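Local coordinates for protein putative peptidyl-arginine deiminase (Chlorobium tepidum, PDB 1XKN) that probably hydrolyses the guanidinium group of an arginine-type substrate, as a deiminase acting on agmatine or on peptidyl-arginine, at residues Y6-E11 against G99-I104; V114-E119 against V149-V154. One frame throughout, in Å; residues are numbered along the deposited sequence.

Contact 1 joins the N-terminal strand 5-7 to strand 101-107, closing a loop of 87 residues that holds helices 36-50 and 60-73 and much of a second sheet. The chain then turns back into strand 110-119, and contact 2 pairs this with strand 148-152 across a shorter, largely helical excursion that includes helix 131-144. The two closures follow in series, neither nested nor crossed. Their centres lie about 11 Å apart in one mixed four-stranded sheet, with 5-7 and 148-152 as its outer strands. N101 OD1, accepting from W118 NE1, links the inner strands; from outer strand 5-7, Y6 packs on M116 with its ring and on V149 with its hydroxyl.

Contact 1. Residues Y6-E11 against G99-I104; sequences YFMPPE and GPNYVI
Two backbone hydrogen bonds pair F7 with I104 antiparallel. I104 N gives the straighter one to F7 O (2.7 Å, 167° at the hydrogen), while F7 N returns a more bent bond to I104 O (2.9 Å); both donors lie in the plane of the carbonyl they meet. I104 O also takes a CA-H contact from Y6 CA at 3.3 Å.

Apolar packing forms on both sides of this pair. The F7 and I104 side chains run side by side, and I104 CG1 meets the phenyl ring at its edge, near F7 CD2 (4.1 Å). P9 adds its CG to the same isoleucine branch, while its N lies over one face of the F7 ring. V103 uses both methyls: CG2, set between backbone N and carbonyl carbon (CG1 at chi1 -68°), approaches Y6 CD2 at 3.9 Å, and CG1 meets M8 CB.

The extended selenomethionine M8 crosses N101 at roughly a right angle, with M8 SE 3.7 Å from N101 ND2; the amide's OD1 is taken by W118. Helix 186-197 packs on M8, N101 and V103 through L197. With a single bridge and the touching parts 109° apart, this is a short antiparallel edge strand peeling away from a mixed sheet.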
loop_
_atom_site.group_PDB
_atom_site.type_symbol
_atom_site.label_atom_id
_atom_site.label_comp_id
_atom_site.label_asym_id
_atom_site.label_seq_id
_atom_site.Cartn_x
_atom_site.Cartn_y
_atom_site.Cartn_z
ATOM N N TYR A 6 5.720 19.061 -5.732
ATOM C CA TYR A 6 6.027 17.813 -5.055
ATOM C C TYR A 6 6.174 16.671 -6.050
ATOM O O TYR A 6 5.718 16.754 -7.192
ATOM C CB TYR A 6 4.930 17.478 -4.034
ATOM C CG TYR A 6 4.735 18.524 -2.954
ATOM C CD1 TYR A 6 3.746 19.502 -3.068
ATOM C CD2 TYR A 6 5.557 18.548 -1.826
ATOM C CE1 TYR A 6 3.580 20.480 -2.083
ATOM C CE2 TYR A 6 5.402 19.523 -0.837
ATOM C CZ TYR A 6 4.412 20.485 -0.973
ATOM O OH TYR A 6 4.253 21.457 -0.004
ATOM N N PHE A 7 6.837 15.612 -5.606
ATOM C CA PHE A 7 7.049 14.427 -6.419
ATOM C C PHE A 7 6.885 13.222 -5.511
ATOM O O PHE A 7 7.473 13.167 -4.428
ATOM C CB PHE A 7 8.460 14.431 -7.019
ATOM C CG PHE A 7 8.859 13.122 -7.649
ATOM C CD1 PHE A 7 8.246 12.678 -8.817
ATOM C CD2 PHE A 7 9.836 12.326 -7.060
ATOM C CE1 PHE A 7 8.602 11.456 -9.391
ATOM C CE2 PHE A 7 10.199 11.101 -7.625
ATOM C CZ PHE A 7 9.579 10.669 -8.791
HETATM N N MSE A 8 6.057 12.274 -5.939
HETATM C CA MSE A 8 5.856 11.059 -5.171
HETATM C C MSE A 8 6.561 9.932 -5.907
HETATM O O MSE A 8 6.146 9.536 -6.998
HETATM C CB MSE A 8 4.373 10.718 -5.034
HETATM C CG MSE A 8 4.139 9.556 -4.076
HETATM SE SE MSE A 8 2.301 8.988 -3.970
HETATM C CE MSE A 8 2.537 7.124 -3.541
ATOM N N PRO A 9 7.652 9.413 -5.330
ATOM C CA PRO A 9 8.385 8.324 -5.977
ATOM C C PRO A 9 7.512 7.088 -6.131
ATOM O O PRO A 9 6.610 6.848 -5.324
ATOM C CB PRO A 9 9.542 8.066 -5.015
ATOM C CG PRO A 9 9.774 9.410 -4.400
ATOM C CD PRO A 9 8.368 9.895 -4.138
ATOM N N PRO A 10 7.758 6.291 -7.181
ATOM C CA PRO A 10 6.961 5.080 -7.372
ATOM C C PRO A 10 7.420 4.068 -6.323
ATOM O O PRO A 10 8.500 4.210 -5.748
ATOM C CB PRO A 10 7.307 4.659 -8.798
ATOM C CG PRO A 10 8.732 5.091 -8.926
ATOM C CD PRO A 10 8.743 6.454 -8.264
ATOM N N GLU A 11 6.605 3.051 -6.074
ATOM C CA GLU A 11 6.935 2.062 -5.065
ATOM C C GLU A 11 8.210 1.274 -5.356
ATOM O O GLU A 11 8.842 0.757 -4.437
ATOM C CB GLU A 11 5.757 1.107 -4.887
ATOM C CG GLU A 11 5.834 0.241 -3.653
ATOM C CD GLU A 11 4.508 -0.416 -3.349
ATOM O OE1 GLU A 11 3.539 0.325 -3.084
ATOM O OE2 GLU A 11 4.433 -1.662 -3.383
ATOM N N GLY A 99 -0.493 5.569 7.067
ATOM C CA GLY A 99 0.944 5.808 7.127
ATOM C C GLY A 99 1.543 7.006 6.411
ATOM O O GLY A 99 0.865 7.705 5.661
ATOM N N PRO A 100 2.852 7.242 6.605
ATOM C CA PRO A 100 3.574 8.363 5.996
ATOM C C PRO A 100 3.726 8.351 4.477
ATOM O O PRO A 100 4.440 7.523 3.914
ATOM C CB PRO A 100 4.921 8.328 6.714
ATOM C CG PRO A 100 5.151 6.872 6.890
ATOM C CD PRO A 100 3.784 6.364 7.340
ATOM N N ASN A 101 3.045 9.292 3.833
ATOM C CA ASN A 101 3.083 9.447 2.386
ATOM C C ASN A 101 4.239 10.397 2.067
ATOM O O ASN A 101 4.055 11.606 1.934
ATOM C CB ASN A 101 1.748 10.035 1.903
ATOM C CG ASN A 101 1.652 10.147 0.387
ATOM O OD1 ASN A 101 0.703 10.730 -0.133
ATOM N ND2 ASN A 101 2.627 9.590 -0.326
ATOM N N TYR A 102 5.435 9.832 1.971
ATOM C CA TYR A 102 6.639 10.596 1.670
ATOM C C TYR A 102 6.611 11.141 0.251
ATOM O O TYR A 102 6.224 10.440 -0.679
ATOM C CB TYR A 102 7.868 9.701 1.792
ATOM C CG TYR A 102 8.161 9.218 3.184
ATOM C CD1 TYR A 102 8.876 10.013 4.081
ATOM C CD2 TYR A 102 7.756 7.950 3.598
ATOM C CE1 TYR A 102 9.188 9.551 5.353
ATOM C CE2 TYR A 102 8.061 7.482 4.866
ATOM C CZ TYR A 102 8.779 8.283 5.734
ATOM O OH TYR A 102 9.120 7.811 6.975
ATOM N N VAL A 103 7.036 12.390 0.097
ATOM C CA VAL A 103 7.121 13.033 -1.208
ATOM C C VAL A 103 8.358 13.921 -1.174
ATOM O O VAL A 103 8.831 14.288 -0.096
ATOM C CB VAL A 103 5.897 13.933 -1.525
ATOM C CG1 VAL A 103 4.649 13.085 -1.712
ATOM C CG2 VAL A 103 5.698 14.960 -0.420
ATOM N N ILE A 104 8.889 14.250 -2.346
ATOM C CA ILE A 104 10.057 15.115 -2.435
ATOM C C ILE A 104 9.543 16.505 -2.774
ATOM O O ILE A 104 8.822 16.685 -3.759
ATOM C CB ILE A 104 11.034 14.666 -3.553
ATOM C CG1 ILE A 104 11.436 13.203 -3.350
ATOM C CG2 ILE A 104 12.265 15.570 -3.561
ATOM C CD1 ILE A 104 11.996 12.899 -1.974
#

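Contact 2. Residues V114-E119 against V149-V154; sequences VIMNWE and VSTGMV. With NA (sodium ion), chain B.
N117 O is gripped by two hydrogen bonds: T151 N donates at 3.0 Å, tilted from the carbonyl plane, and water 1 donates as well. That water also donates to E119 OE2 and accepts from G152 N. The N117 side chain is anchored at both ends of its amide. N117 ND2 points almost straight at S150 OG (3.1 Å, 173°), which lies in the amide plane of N117, while N117 OD1 binds the sodium ion at 2.6 Å. W118 O and waters 2 and 3 are further ligands, and N134 supplies two more through O and OD1. Water 2 links the ion's shell to N117 ND2 and E119 OE2; the other carboxylate oxygen, OE1, accepts from N134.

Parallel pairing of M116 with V149 and N117 with S150 gives way to E119 with V154, a two-residue shift that marks a beta bulge. An ST turn lies within it, M153 N donating to T151 OG1. Beyond it E119 N reaches M153 O at 2.7 Å, from 44° above the carbonyl plane.

On the face away from the ion, T151 CG2 stands over the W118 six-membered ring, 3.6 Å from its centroid and 8° off the normal, a CH-pi contact. M153 CE touches W118 CZ3, oblique to the ring (3.5 Å). M116, bent at chi2 and chi3, brings SE to T151 CG2 and V149 CB; Y196 of helix 186-197 packs on M116 and T151.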
loop_
_atom_site.group_PDB
_atom_site.type_symbol
_atom_site.label_atom_id
_atom_site.label_comp_id
_atom_site.label_asym_id
_atom_site.label_seq_id
_atom_site.Cartn_x
_atom_site.Cartn_y
_atom_site.Cartn_z
ATOM N N VAL A 114 9.736 15.308 2.621
ATOM C CA VAL A 114 8.726 15.719 3.582
ATOM C C VAL A 114 7.632 14.671 3.603
ATOM O O VAL A 114 7.591 13.793 2.741
ATOM C CB VAL A 114 8.103 17.090 3.210
ATOM C CG1 VAL A 114 9.198 18.139 3.070
ATOM C CG2 VAL A 114 7.303 16.975 1.925
ATOM N N ILE A 115 6.761 14.746 4.600
ATOM C CA ILE A 115 5.656 13.806 4.693
ATOM C C ILE A 115 4.382 14.558 4.351
ATOM O O ILE A 115 4.082 15.590 4.947
ATOM C CB ILE A 115 5.562 13.191 6.102
ATOM C CG1 ILE A 115 6.735 12.222 6.302
ATOM C CG2 ILE A 115 4.212 12.483 6.284
ATOM C CD1 ILE A 115 6.806 11.591 7.673
HETATM N N MSE A 116 3.655 14.043 3.364
HETATM C CA MSE A 116 2.414 14.649 2.915
HETATM C C MSE A 116 1.300 13.982 3.708
HETATM O O MSE A 116 0.913 12.842 3.443
HETATM C CB MSE A 116 2.239 14.427 1.406
HETATM C CG MSE A 116 1.037 15.140 0.785
HETATM SE SE MSE A 116 1.051 17.051 1.132
HETATM C CE MSE A 116 2.678 17.471 0.164
ATOM N N ASN A 117 0.808 14.714 4.700
ATOM C CA ASN A 117 -0.225 14.237 5.600
ATOM C C ASN A 117 -1.656 14.424 5.098
ATOM O O ASN A 117 -2.167 15.546 5.057
ATOM C CB ASN A 117 -0.046 14.943 6.944
ATOM C CG ASN A 117 -1.057 14.511 7.963
ATOM O OD1 ASN A 117 -1.220 13.321 8.214
ATOM N ND2 ASN A 117 -1.739 15.474 8.572
ATOM N N TRP A 118 -2.297 13.326 4.707
ATOM C CA TRP A 118 -3.687 13.378 4.247
ATOM C C TRP A 118 -4.525 12.987 5.450
ATOM O O TRP A 118 -3.988 12.510 6.435
ATOM C CB TRP A 118 -3.951 12.366 3.125
ATOM C CG TRP A 118 -3.125 12.588 1.905
ATOM C CD1 TRP A 118 -1.863 12.122 1.676
ATOM C CD2 TRP A 118 -3.469 13.391 0.771
ATOM N NE1 TRP A 118 -1.397 12.588 0.474
ATOM C CE2 TRP A 118 -2.360 13.374 -0.102
ATOM C CE3 TRP A 118 -4.605 14.129 0.411
ATOM C CZ2 TRP A 118 -2.351 14.069 -1.319
ATOM C CZ3 TRP A 118 -4.596 14.821 -0.800
ATOM C CH2 TRP A 118 -3.474 14.786 -1.646
ATOM N N GLU A 119 -5.833 13.183 5.378
ATOM C CA GLU A 119 -6.685 12.796 6.490
ATOM C C GLU A 119 -7.074 11.333 6.358
ATOM O O GLU A 119 -7.104 10.782 5.259
ATOM C CB GLU A 119 -7.941 13.667 6.532
ATOM C CG GLU A 119 -7.665 15.095 6.940
ATOM C CD GLU A 119 -7.041 15.183 8.315
ATOM O OE1 GLU A 119 -7.727 14.848 9.305
ATOM O OE2 GLU A 119 -5.860 15.584 8.411
ATOM N N VAL A 149 3.478 18.448 5.655
ATOM C CA VAL A 149 2.524 19.329 5.004
ATOM C C VAL A 149 1.182 18.615 5.115
ATOM O O VAL A 149 1.103 17.413 4.865
ATOM C CB VAL A 149 2.875 19.536 3.509
ATOM C CG1 VAL A 149 1.871 20.481 2.862
ATOM C CG2 VAL A 149 4.290 20.086 3.374
ATOM N N SER A 150 0.136 19.339 5.510
ATOM C CA SER A 150 -1.194 18.736 5.648
ATOM C C SER A 150 -2.137 19.223 4.555
ATOM O O SER A 150 -2.183 20.413 4.251
ATOM C CB SER A 150 -1.793 19.061 7.021
ATOM O OG SER A 150 -1.079 18.420 8.065
ATOM N N THR A 151 -2.900 18.300 3.974
ATOM C CA THR A 151 -3.830 18.629 2.892
ATOM C C THR A 151 -5.259 18.902 3.347
ATOM O O THR A 151 -5.996 19.639 2.691
ATOM C CB THR A 151 -3.922 17.487 1.875
ATOM O OG1 THR A 151 -4.609 16.381 2.475
ATOM C CG2 THR A 151 -2.539 17.041 1.443
ATOM N N GLY A 152 -5.656 18.279 4.451
ATOM C CA GLY A 152 -7.004 18.458 4.956
ATOM C C GLY A 152 -8.016 17.607 4.209
ATOM O O GLY A 152 -9.220 17.690 4.465
HETATM N N MSE A 153 -7.527 16.787 3.283
HETATM C CA MSE A 153 -8.388 15.916 2.483
HETATM C C MSE A 153 -8.165 14.453 2.854
HETATM O O MSE A 153 -7.031 14.033 3.087
HETATM C CB MSE A 153 -8.089 16.116 0.990
HETATM C CG MSE A 153 -8.943 15.266 0.051
HETATM SE SE MSE A 153 -8.476 15.470 -1.828
HETATM C CE MSE A 153 -7.653 13.738 -2.111
ATOM N N VAL A 154 -9.245 13.680 2.914
ATOM C CA VAL A 154 -9.141 12.264 3.241
ATOM C C VAL A 154 -8.598 11.502 2.038
ATOM O O VAL A 154 -9.104 11.640 0.923
ATOM C CB VAL A 154 -10.520 11.671 3.624
ATOM C CG1 VAL A 154 -10.417 10.155 3.804
ATOM C CG2 VAL A 154 -11.024 12.320 4.906
HETATM NA NA NA B . -3.418 12.012 8.814
HETATM O O HOH W 1 -4.397 16.654 6.407
HETATM O O HOH W 2 -3.973 14.356 10.053
HETATM O O HOH W 3 -2.962 9.646 7.782
#